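Local coordinates for lipoteichoic acid primase (Listeria monocytogenes, PDB 4UOP), which belongs to the sulfatase family of alpha/beta enzymes and carries a magnesium ion in its extracellular catalytic domain, at residues S240-D244 with T245-N249; F319-Y323 with P324-N328; F359-I363 with L364-N368. One frame throughout, in Å; residues are numbered along the deposited sequence.

Interaction 1: residues S240-D244 with T245-N249; sequences SDLKD and TELGN
T245 fits against the backbone of L242 just ahead of helix 246-271, and each of its side-chain atoms meets something. CB lies 3.4 Å from L242 O. From there OG1 turns into the slot between its own backbone N and carbonyl carbon (chi1 67°), which places it between the carbonyl before it and the first turn of the helix after it. It donates to L242 O over a short 2.6 Å and accepts from G248 N at 3.0 Å along a fairly straight bond (155° at the hydrogen). The hydroxyl thus donates to the turn and accepts from the helix, and Q297 adds a weak hydrogen bond to it. The methyl CG2, the other branch, rests 3.5 Å from K243 O and also touches D241 O.

L242 O is gripped by more than OG1. T245 N donates to it over 3.1 Å from the same face of the carbonyl plane, closing a type II beta turn from L242 to T245, and G248 CA makes a CH...O contact with it at 3.4 Å. That close approach suits a glycine, since no side chain intervenes.

Beside these bonds the leucines meet: L242 CD2 lies 3.8 Å from L247 CD2, the two side chains slanting across one another. Q297 touches both, while the D241 carboxylate forms a salt bridge with K299 and a hydrogen bond with Y300, both of the loop after strand 277-283.

The arrangement is a threonine N-cap, with T245 OG1 capping the backbone N of G248 and a beta turn leading the chain into the helix.

Interaction 2: residues F319-Y323 with P324-N328; sequences FFLHY and PGMEN
The phenolic OH of Y323 and the backbone N of E327 share one water, the OH at 2.7 Å and the amide, which donates to it, at 3.0 Å. This bridge ties the far end of the ring to the chain as it comes back from the turn. The turn itself is closed by M326 N, which donates to Y323 O over 3.3 Å, a modest bond with 142° at the hydrogen.

The M326 side chain carries the apolar part of the contact. It arches over one face of the Y323 ring, crossing it at about a right angle. CB sits 3.9 Å from the ring centroid and only 13° off the normal, a CH-pi contact. The chain runs extended to SD, then bends at its last torsion (chi3 -66°), which brings CE back to the rim of the ring on that side, 3.4 Å from Y323 CE2 and close to CD2 as well. The sulfur, at the crest of the arch, stands 5.2 Å from the centroid in an oblique Met-aromatic contact. CE also touches L321 CD2 at 4.1 Å, and that leucine methyl lies in the ring plane at its edge.

P324 O approaches the ring's edge too, 3.4 Å from Y323 CD1. The proline backbone N lies over one face of H322, whose NE2 is bonded to W274 O and whose ring stacks on W274.

Strand 319-322 runs antiparallel between 94-100 and 277-283 in the large mixed sheet of this sulfatase-type alpha/beta fold; here it ends in a type II beta turn, Y323 to M326, with G325 in the positive-phi place.

Interaction 3: residues F359-I363 with L364-N368; sequences FGTDI and LNSSN
D362 and N365 lean obliquely across one another, carboxylate and amide planes 76° apart. N365 ND2 reaches D362 OD2 at 2.9 Å along a straight path, 160° at the hydrogen. The two groups use the bond differently: OD2 lies close to the amide plane, yet the donor comes from above the carboxylate plane.

The other oxygen faces the backbone. With CG anti to the backbone N (chi1 175°), D362 projects OD1 over the following residues, where L364 N donates to it at 3.1 Å. This is an Asx turn, and with the N365 bond it engages both carboxylate oxygens.

The backbone oxygen of D362 has two donors as well. N365 N meets D362 O from one face of its plane at 3.2 Å, and S366 OG meets D362 O from the other at 3.1 Å. S366 points its CB toward 359-363, and its OG also rests 3.6 Å from T361 CG2, while N334 offers it a weak hydrogen bond. Four donors on three acceptor oxygens would limit the rotation of the buried D362 side chain.

N365 has its stronger outside partner in D50, whose backbone N meets OD1. The loop lies between helix 341-348 and strand 371-373 in sequence, and packs on that helix: T344 and N347 touch D362, T344 bonds I363 N, and at the start of the segment F359 packs on helix 412-433.

Overall arrangement
Interaction 1 lies toward the periphery, its centre 26 Å from that of the chain, whereas interaction 3 is buried and lies on the opposite side of the chain's centre. Interaction 2 is intermediate, with a buried strand end leading into a partly exposed turn. Interactions 2 and 3 touch, F319 CE2 packing 4.2 Å from I363 CD1, and both pack on helix 341-348; interaction 1 stays about 17 Å from interaction 2 at the nearest atoms. Their chemistry differs accordingly: a hydroxyl capping a helix in 240-249, sulfur and aromatic ring with a bridging water in 319-328, and a carboxylate and a main-chain oxygen taking four hydrogen bonds inside a buried loop in 359-368.

Interaction 1: residues S240-D244 with T245-N249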
ATOM      1  N   SER B 240      -4.319 -23.327 -28.515  1.00 25.49           N
ATOM      2  CA  SER B 240      -5.641 -23.198 -27.890  1.00 25.23           C
ATOM      3  C   SER B 240      -5.587 -23.068 -26.371  1.00 26.72           C
ATOM      4  O   SER B 240      -6.517 -22.530 -25.760  1.00 28.53           O
ATOM      5  CB  SER B 240      -6.541 -24.381 -28.279  1.00 24.84           C
ATOM      6  OG  SER B 240      -6.103 -25.571 -27.642  1.00 24.07           O
ATOM      7  N   ASP B 241      -4.515 -23.548 -25.750  1.00 27.20           N
ATOM      8  CA  ASP B 241      -4.384 -23.353 -24.317  1.00 28.03           C
ATOM      9  C   ASP B 241      -3.899 -21.943 -23.936  1.00 27.60           C
ATOM     10  O   ASP B 241      -3.813 -21.645 -22.752  1.00 27.58           O
ATOM     11  CB  ASP B 241      -3.550 -24.449 -23.663  1.00 28.85           C
ATOM     12  CG  ASP B 241      -2.099 -24.451 -24.069  1.00 30.39           C
ATOM     13  OD1 ASP B 241      -1.624 -23.549 -24.788  1.00 32.60           O
ATOM     14  OD2 ASP B 241      -1.421 -25.417 -23.677  1.00 32.59           O
ATOM     15  N   LEU B 242      -3.639 -21.095 -24.932  1.00 26.33           N
ATOM     16  CA  LEU B 242      -3.373 -19.668 -24.708  1.00 27.46           C
ATOM     17  C   LEU B 242      -4.382 -18.696 -25.316  1.00 28.55           C
ATOM     18  O   LEU B 242      -4.539 -17.577 -24.830  1.00 27.09           O
ATOM     19  CB  LEU B 242      -2.024 -19.312 -25.272  1.00 26.41           C
ATOM     20  CG  LEU B 242      -0.853 -19.853 -24.470  1.00 26.92           C
ATOM     21  CD1 LEU B 242       0.438 -19.671 -25.234  1.00 27.48           C
ATOM     22  CD2 LEU B 242      -0.782 -19.181 -23.112  1.00 28.10           C
ATOM     23  N   LYS B 243      -5.109 -19.118 -26.343  1.00 31.47           N
ATOM     24  CA  LYS B 243      -5.896 -18.183 -27.114  1.00 33.28           C
ATOM     25  C   LYS B 243      -6.997 -17.682 -26.191  1.00 32.04           C
ATOM     26  O   LYS B 243      -7.565 -18.459 -25.430  1.00 31.77           O
ATOM     27  CB  LYS B 243      -6.482 -18.839 -28.376  1.00 37.25           C
ATOM     28  CG  LYS B 243      -6.942 -17.841 -29.440  1.00 39.81           C
ATOM     29  CD  LYS B 243      -7.549 -18.530 -30.645  1.00 43.33           C
ATOM     30  CE  LYS B 243      -6.491 -18.974 -31.638  1.00 46.30           C
ATOM     31  NZ  LYS B 243      -6.183 -17.930 -32.652  1.00 50.17           N
ATOM     32  N   ASP B 244      -7.252 -16.374 -26.236  1.00 33.95           N
ATOM     33  CA  ASP B 244      -8.271 -15.693 -25.413  1.00 35.73           C
ATOM     34  C   ASP B 244      -8.135 -15.915 -23.886  1.00 33.94           C
ATOM     35  O   ASP B 244      -9.123 -15.955 -23.136  1.00 35.62           O
ATOM     36  CB  ASP B 244      -9.661 -16.058 -25.942  1.00 39.19           C
ATOM     37  CG  ASP B 244      -9.892 -15.578 -27.385  1.00 43.23           C
ATOM     38  OD1 ASP B 244      -8.971 -14.981 -27.988  1.00 47.68           O
ATOM     39  OD2 ASP B 244     -11.003 -15.794 -27.927  1.00 49.70           O
ATOM     40  N   THR B 245      -6.883 -16.015 -23.441  1.00 31.81           N
ATOM     41  CA  THR B 245      -6.524 -16.119 -22.017  1.00 29.82           C
ATOM     42  C   THR B 245      -5.651 -14.920 -21.668  1.00 29.41           C
ATOM     43  O   THR B 245      -5.079 -14.323 -22.565  1.00 25.33           O
ATOM     44  CB  THR B 245      -5.698 -17.392 -21.682  1.00 30.49           C
ATOM     45  OG1 THR B 245      -4.391 -17.344 -22.287  1.00 29.38           O
ATOM     46  CG2 THR B 245      -6.428 -18.676 -22.128  1.00 31.98           C
ATOM     47  N   GLU B 246      -5.525 -14.595 -20.384  1.00 29.33           N
ATOM     48  CA  GLU B 246      -4.682 -13.485 -19.952  1.00 30.09           C
ATOM     49  C   GLU B 246      -3.249 -13.646 -20.439  1.00 26.57           C
ATOM     50  O   GLU B 246      -2.675 -12.695 -20.961  1.00 26.04           O
ATOM     51  CB  GLU B 246      -4.690 -13.330 -18.426  1.00 32.41           C
ATOM     52  CG  GLU B 246      -3.669 -12.323 -17.906  1.00 36.80           C
ATOM     53  CD  GLU B 246      -3.785 -12.067 -16.415  1.00 40.03           C
ATOM     54  OE1 GLU B 246      -3.433 -12.964 -15.614  1.00 42.13           O
ATOM     55  OE2 GLU B 246      -4.212 -10.955 -16.045  1.00 45.64           O
ATOM     56  N   LEU B 247      -2.670 -14.829 -20.261  1.00 23.31           N
ATOM     57  CA  LEU B 247      -1.288 -15.064 -20.672  1.00 23.11           C
ATOM     58  C   LEU B 247      -1.124 -14.967 -22.178  1.00 22.72           C
ATOM     59  O   LEU B 247      -0.115 -14.450 -22.673  1.00 19.73           O
ATOM     60  CB  LEU B 247      -0.738 -16.403 -20.154  1.00 23.76           C
ATOM     61  CG  LEU B 247       0.735 -16.690 -20.496  1.00 24.80           C
ATOM     62  CD1 LEU B 247       1.651 -15.647 -19.873  1.00 25.75           C
ATOM     63  CD2 LEU B 247       1.167 -18.079 -20.049  1.00 26.18           C
ATOM     64  N   GLY B 248      -2.116 -15.454 -22.918  1.00 22.19           N
ATOM     65  CA  GLY B 248      -2.072 -15.330 -24.369  1.00 21.32           C
ATOM     66  C   GLY B 248      -2.085 -13.885 -24.807  1.00 20.24           C
ATOM     67  O   GLY B 248      -1.274 -13.470 -25.641  1.00 20.66           O
ATOM     68  N   ASN B 249      -2.976 -13.095 -24.225  1.00 19.52           N
ATOM     69  CA  ASN B 249      -3.049 -11.682 -24.541  1.00 20.62           C
ATOM     70  C   ASN B 249      -1.757 -10.974 -24.135  1.00 19.35           C
ATOM     71  O   ASN B 249      -1.285 -10.097 -24.852  1.00 18.60           O
ATOM     72  CB  ASN B 249      -4.252 -11.032 -23.869  1.00 21.97           C
ATOM     73  CG  ASN B 249      -5.572 -11.586 -24.392  1.00 25.17           C
ATOM     74  OD1 ASN B 249      -5.649 -12.054 -25.521  1.00 28.34           O
ATOM     75  ND2 ASN B 249      -6.596 -11.545 -23.569  1.00 26.79           N
TER

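Interaction 2: residues F319-Y323 with P324-N328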
ATOM      1  N   PHE B 319      16.849  -6.519 -18.082  1.00 17.16           N
ATOM      2  CA  PHE B 319      17.766  -5.397 -17.975  1.00 17.44           C
ATOM      3  C   PHE B 319      18.852  -5.537 -19.024  1.00 16.58           C
ATOM      4  O   PHE B 319      19.552  -6.554 -19.065  1.00 17.64           O
ATOM      5  CB  PHE B 319      18.393  -5.331 -16.586  1.00 17.53           C
ATOM      6  CG  PHE B 319      19.380  -4.210 -16.422  1.00 18.59           C
ATOM      7  CD1 PHE B 319      18.952  -2.923 -16.160  1.00 18.49           C
ATOM      8  CD2 PHE B 319      20.740  -4.437 -16.581  1.00 19.17           C
ATOM      9  CE1 PHE B 319      19.862  -1.884 -16.026  1.00 18.89           C
ATOM     10  CE2 PHE B 319      21.647  -3.404 -16.461  1.00 20.11           C
ATOM     11  CZ  PHE B 319      21.214  -2.125 -16.188  1.00 19.31           C
ATOM     12  N   PHE B 320      18.970  -4.531 -19.879  1.00 16.10           N
ATOM     13  CA  PHE B 320      19.942  -4.515 -20.967  1.00 16.79           C
ATOM     14  C   PHE B 320      20.616  -3.165 -20.992  1.00 17.16           C
ATOM     15  O   PHE B 320      19.957  -2.122 -20.870  1.00 16.08           O
ATOM     16  CB  PHE B 320      19.259  -4.770 -22.322  1.00 17.50           C
ATOM     17  CG  PHE B 320      18.679  -6.142 -22.461  1.00 18.44           C
ATOM     18  CD1 PHE B 320      17.455  -6.450 -21.900  1.00 19.51           C
ATOM     19  CD2 PHE B 320      19.363  -7.140 -23.149  1.00 20.33           C
ATOM     20  CE1 PHE B 320      16.928  -7.731 -22.009  1.00 19.65           C
ATOM     21  CE2 PHE B 320      18.834  -8.409 -23.280  1.00 20.90           C
ATOM     22  CZ  PHE B 320      17.626  -8.714 -22.687  1.00 20.84           C
ATOM     23  N   LEU B 321      21.933  -3.172 -21.164  1.00 17.91           N
ATOM     24  CA  LEU B 321      22.700  -1.957 -21.224  1.00 19.37           C
ATOM     25  C   LEU B 321      23.640  -1.977 -22.413  1.00 19.09           C
ATOM     26  O   LEU B 321      24.401  -2.933 -22.610  1.00 18.41           O
ATOM     27  CB  LEU B 321      23.490  -1.753 -19.930  1.00 22.25           C
ATOM     28  CG  LEU B 321      24.259  -0.417 -19.949  1.00 26.05           C
ATOM     29  CD1 LEU B 321      23.956   0.456 -18.738  1.00 28.55           C
ATOM     30  CD2 LEU B 321      25.741  -0.701 -20.062  1.00 27.12           C
ATOM     31  N   HIS B 322      23.572  -0.909 -23.194  1.00 19.42           N
ATOM     32  CA  HIS B 322      24.441  -0.699 -24.346  1.00 20.79           C
ATOM     33  C   HIS B 322      25.238   0.576 -24.126  1.00 21.26           C
ATOM     34  O   HIS B 322      24.715   1.556 -23.589  1.00 19.55           O
ATOM     35  CB  HIS B 322      23.596  -0.575 -25.616  1.00 22.14           C
ATOM     36  CG  HIS B 322      24.219   0.263 -26.699  1.00 24.35           C
ATOM     37  ND1 HIS B 322      25.107  -0.254 -27.620  1.00 25.57           N
ATOM     38  CD2 HIS B 322      24.081   1.573 -27.007  1.00 24.37           C
ATOM     39  CE1 HIS B 322      25.503   0.707 -28.435  1.00 26.33           C
ATOM     40  NE2 HIS B 322      24.894   1.827 -28.086  1.00 26.95           N
ATOM     41  N   TYR B 323      26.507   0.562 -24.525  1.00 21.92           N
ATOM     42  CA  TYR B 323      27.236   1.816 -24.697  1.00 23.09           C
ATOM     43  C   TYR B 323      28.213   1.681 -25.844  1.00 22.72           C
ATOM     44  O   TYR B 323      28.686   0.570 -26.123  1.00 23.00           O
ATOM     45  CB  TYR B 323      27.914   2.281 -23.397  1.00 24.59           C
ATOM     46  CG  TYR B 323      29.015   1.398 -22.864  1.00 27.62           C
ATOM     47  CD1 TYR B 323      30.335   1.546 -23.293  1.00 31.46           C
ATOM     48  CD2 TYR B 323      28.751   0.444 -21.890  1.00 29.36           C
ATOM     49  CE1 TYR B 323      31.354   0.742 -22.780  1.00 32.75           C
ATOM     50  CE2 TYR B 323      29.755  -0.362 -21.377  1.00 31.00           C
ATOM     51  CZ  TYR B 323      31.052  -0.206 -21.815  1.00 32.99           C
ATOM     52  OH  TYR B 323      32.031  -1.027 -21.294  1.00 34.88           O
ATOM     53  N   PRO B 324      28.507   2.796 -26.518  1.00 23.50           N
ATOM     54  CA  PRO B 324      29.377   2.712 -27.701  1.00 25.00           C
ATOM     55  C   PRO B 324      30.781   2.187 -27.383  1.00 26.85           C
ATOM     56  O   PRO B 324      31.396   2.608 -26.398  1.00 28.55           O
ATOM     57  CB  PRO B 324      29.450   4.159 -28.196  1.00 25.09           C
ATOM     58  CG  PRO B 324      28.286   4.851 -27.567  1.00 25.56           C
ATOM     59  CD  PRO B 324      28.105   4.186 -26.233  1.00 24.48           C
ATOM     60  N   GLY B 325      31.265   1.277 -28.216  1.00 27.67           N
ATOM     61  CA  GLY B 325      32.603   0.724 -28.053  1.00 29.02           C
ATOM     62  C   GLY B 325      32.740  -0.240 -26.891  1.00 29.38           C
ATOM     63  O   GLY B 325      33.849  -0.466 -26.405  1.00 30.53           O
ATOM     64  N   MET B 326      31.621  -0.796 -26.420  1.00 27.38           N
ATOM     65  CA  MET B 326      31.665  -1.835 -25.393  1.00 28.90           C
ATOM     66  C   MET B 326      32.426  -3.043 -25.939  1.00 30.06           C
ATOM     67  O   MET B 326      32.134  -3.513 -27.036  1.00 30.34           O
ATOM     68  CB  MET B 326      30.243  -2.259 -25.009  1.00 28.26           C
ATOM     69  CG  MET B 326      30.166  -3.529 -24.160  1.00 28.42           C
ATOM     70  SD  MET B 326      28.467  -4.053 -23.894  1.00 29.97           S
ATOM     71  CE  MET B 326      27.866  -2.697 -22.909  1.00 28.45           C
ATOM     72  N   GLU B 327      33.397  -3.541 -25.186  1.00 33.68           N
ATOM     73  CA  GLU B 327      34.190  -4.685 -25.655  1.00 39.44           C
ATOM     74  C   GLU B 327      33.834  -5.983 -24.931  1.00 38.28           C
ATOM     75  O   GLU B 327      34.266  -7.059 -25.334  1.00 43.54           O
ATOM     76  CB  GLU B 327      35.686  -4.393 -25.534  1.00 43.02           C
ATOM     77  CG  GLU B 327      36.218  -4.329 -24.110  1.00 48.26           C
ATOM     78  CD  GLU B 327      37.684  -3.933 -24.060  1.00 54.10           C
ATOM     79  OE1 GLU B 327      38.078  -2.996 -24.794  1.00 57.85           O
ATOM     80  OE2 GLU B 327      38.439  -4.559 -23.284  1.00 58.53           O
ATOM     81  N   ASN B 328      33.014  -5.872 -23.893  1.00 37.55           N
ATOM     82  CA  ASN B 328      32.789  -6.944 -22.942  1.00 36.55           C
ATOM     83  C   ASN B 328      31.295  -7.276 -22.782  1.00 33.25           C
ATOM     84  O   ASN B 328      30.786  -7.278 -21.670  1.00 30.26           O
ATOM     85  CB  ASN B 328      33.377  -6.461 -21.607  1.00 40.32           C
ATOM     86  CG  ASN B 328      33.397  -7.529 -20.542  1.00 43.62           C
ATOM     87  OD1 ASN B 328      33.440  -8.721 -20.838  1.00 45.73           O
ATOM     88  ND2 ASN B 328      33.374  -7.101 -19.283  1.00 45.56           N
TER
HETATM   89  O   HOH W   1      33.174  -3.335 -22.173  1.00 47.05           O

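Interaction 3: residues F359-I363 with L364-N368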
ATOM      1  N   PHE B 359      20.900   5.159  -2.514  1.00 23.12           N
ATOM      2  CA  PHE B 359      20.727   3.887  -1.826  1.00 22.69           C
ATOM      3  C   PHE B 359      21.065   2.721  -2.735  1.00 22.21           C
ATOM      4  O   PHE B 359      21.281   1.614  -2.267  1.00 22.35           O
ATOM      5  CB  PHE B 359      19.319   3.769  -1.264  1.00 22.98           C
ATOM      6  CG  PHE B 359      19.087   4.684  -0.108  1.00 23.47           C
ATOM      7  CD1 PHE B 359      18.799   6.024  -0.318  1.00 24.24           C
ATOM      8  CD2 PHE B 359      19.255   4.230   1.191  1.00 23.78           C
ATOM      9  CE1 PHE B 359      18.634   6.887   0.760  1.00 24.43           C
ATOM     10  CE2 PHE B 359      19.089   5.089   2.272  1.00 24.35           C
ATOM     11  CZ  PHE B 359      18.783   6.416   2.052  1.00 23.67           C
ATOM     12  N   GLY B 360      21.120   2.981  -4.032  1.00 22.43           N
ATOM     13  CA  GLY B 360      21.590   1.988  -4.992  1.00 21.69           C
ATOM     14  C   GLY B 360      23.093   1.929  -5.053  1.00 22.09           C
ATOM     15  O   GLY B 360      23.784   2.775  -4.459  1.00 22.46           O
ATOM     16  N   THR B 361      23.588   0.942  -5.790  1.00 19.94           N
ATOM     17  CA  THR B 361      24.998   0.648  -5.948  1.00 21.39           C
ATOM     18  C   THR B 361      25.341   0.492  -7.437  1.00 21.05           C
ATOM     19  O   THR B 361      24.536  -0.005  -8.223  1.00 21.30           O
ATOM     20  CB  THR B 361      25.334  -0.665  -5.203  1.00 23.13           C
ATOM     21  OG1 THR B 361      24.939  -0.540  -3.830  1.00 22.83           O
ATOM     22  CG2 THR B 361      26.802  -1.002  -5.277  1.00 25.95           C
ATOM     23  N   ASP B 362      26.541   0.905  -7.807  1.00 19.55           N
ATOM     24  CA  ASP B 362      27.077   0.693  -9.141  1.00 20.57           C
ATOM     25  C   ASP B 362      27.275  -0.809  -9.345  1.00 21.13           C
ATOM     26  O   ASP B 362      28.199  -1.418  -8.816  1.00 20.60           O
ATOM     27  CB  ASP B 362      28.379   1.473  -9.306  1.00 20.93           C
ATOM     28  CG  ASP B 362      29.080   1.217 -10.625  1.00 21.48           C
ATOM     29  OD1 ASP B 362      28.565   0.471 -11.490  1.00 20.71           O
ATOM     30  OD2 ASP B 362      30.178   1.785 -10.802  1.00 21.08           O
ATOM     31  N   ILE B 363      26.407  -1.423 -10.144  1.00 21.04           N
ATOM     32  CA  ILE B 363      26.440  -2.871 -10.237  1.00 21.22           C
ATOM     33  C   ILE B 363      27.620  -3.408 -11.053  1.00 20.11           C
ATOM     34  O   ILE B 363      27.930  -4.587 -10.962  1.00 20.70           O
ATOM     35  CB  ILE B 363      25.118  -3.456 -10.765  1.00 23.05           C
ATOM     36  CG1 ILE B 363      24.889  -3.117 -12.220  1.00 24.50           C
ATOM     37  CG2 ILE B 363      23.945  -2.988  -9.897  1.00 24.19           C
ATOM     38  CD1 ILE B 363      23.783  -3.968 -12.832  1.00 26.20           C
ATOM     39  N   LEU B 364      28.274  -2.564 -11.840  1.00 19.90           N
ATOM     40  CA  LEU B 364      29.432  -3.024 -12.609  1.00 20.93           C
ATOM     41  C   LEU B 364      30.735  -2.946 -11.806  1.00 20.87           C
ATOM     42  O   LEU B 364      31.791  -3.344 -12.304  1.00 22.00           O
ATOM     43  CB  LEU B 364      29.566  -2.239 -13.911  1.00 20.66           C
ATOM     44  CG  LEU B 364      28.355  -2.304 -14.855  1.00 21.31           C
ATOM     45  CD1 LEU B 364      28.624  -1.482 -16.096  1.00 21.25           C
ATOM     46  CD2 LEU B 364      28.027  -3.735 -15.209  1.00 22.99           C
ATOM     47  N   ASN B 365      30.665  -2.439 -10.586  1.00 21.44           N
ATOM     48  CA  ASN B 365      31.854  -2.320  -9.736  1.00 22.21           C
ATOM     49  C   ASN B 365      31.688  -2.905  -8.345  1.00 22.63           C
ATOM     50  O   ASN B 365      32.392  -2.538  -7.409  1.00 22.84           O
ATOM     51  CB  ASN B 365      32.289  -0.868  -9.678  1.00 22.51           C
ATOM     52  CG  ASN B 365      33.068  -0.483 -10.895  1.00 23.26           C
ATOM     53  OD1 ASN B 365      34.184  -0.960 -11.096  1.00 22.44           O
ATOM     54  ND2 ASN B 365      32.465   0.321 -11.763  1.00 23.07           N
ATOM     55  N   SER B 366      30.782  -3.850  -8.237  1.00 22.23           N
ATOM     56  CA  SER B 366      30.590  -4.594  -7.004  1.00 23.45           C
ATOM     57  C   SER B 366      30.268  -6.016  -7.380  1.00 23.66           C
ATOM     58  O   SER B 366      29.954  -6.312  -8.539  1.00 23.59           O
ATOM     59  CB  SER B 366      29.470  -3.965  -6.177  1.00 24.08           C
ATOM     60  OG  SER B 366      28.267  -3.884  -6.919  1.00 24.62           O
ATOM     61  N   SER B 367      30.393  -6.919  -6.420  1.00 22.99           N
ATOM     62  CA  SER B 367      30.098  -8.321  -6.668  1.00 24.18           C
ATOM     63  C   SER B 367      29.167  -8.934  -5.646  1.00 23.06           C
ATOM     64  O   SER B 367      28.725 -10.055  -5.861  1.00 24.62           O
ATOM     65  CB  SER B 367      31.384  -9.144  -6.749  1.00 25.26           C
ATOM     66  OG  SER B 367      32.000  -8.944  -8.009  1.00 28.12           O
ATOM     67  N   ASN B 368      28.852  -8.210  -4.577  1.00 22.19           N
ATOM     68  CA  ASN B 368      28.038  -8.739  -3.492  1.00 24.33           C
ATOM     69  C   ASN B 368      26.800  -7.878  -3.246  1.00 23.23           C
ATOM     70  O   ASN B 368      26.312  -7.778  -2.129  1.00 23.20           O
ATOM     71  CB  ASN B 368      28.877  -8.885  -2.201  1.00 26.73           C
ATOM     72  CG  ASN B 368      29.533  -7.578  -1.759  1.00 31.50           C
ATOM     73  OD1 ASN B 368      29.677  -6.636  -2.544  1.00 32.84           O
ATOM     74  ND2 ASN B 368      29.965  -7.530  -0.497  1.00 34.48           N
TER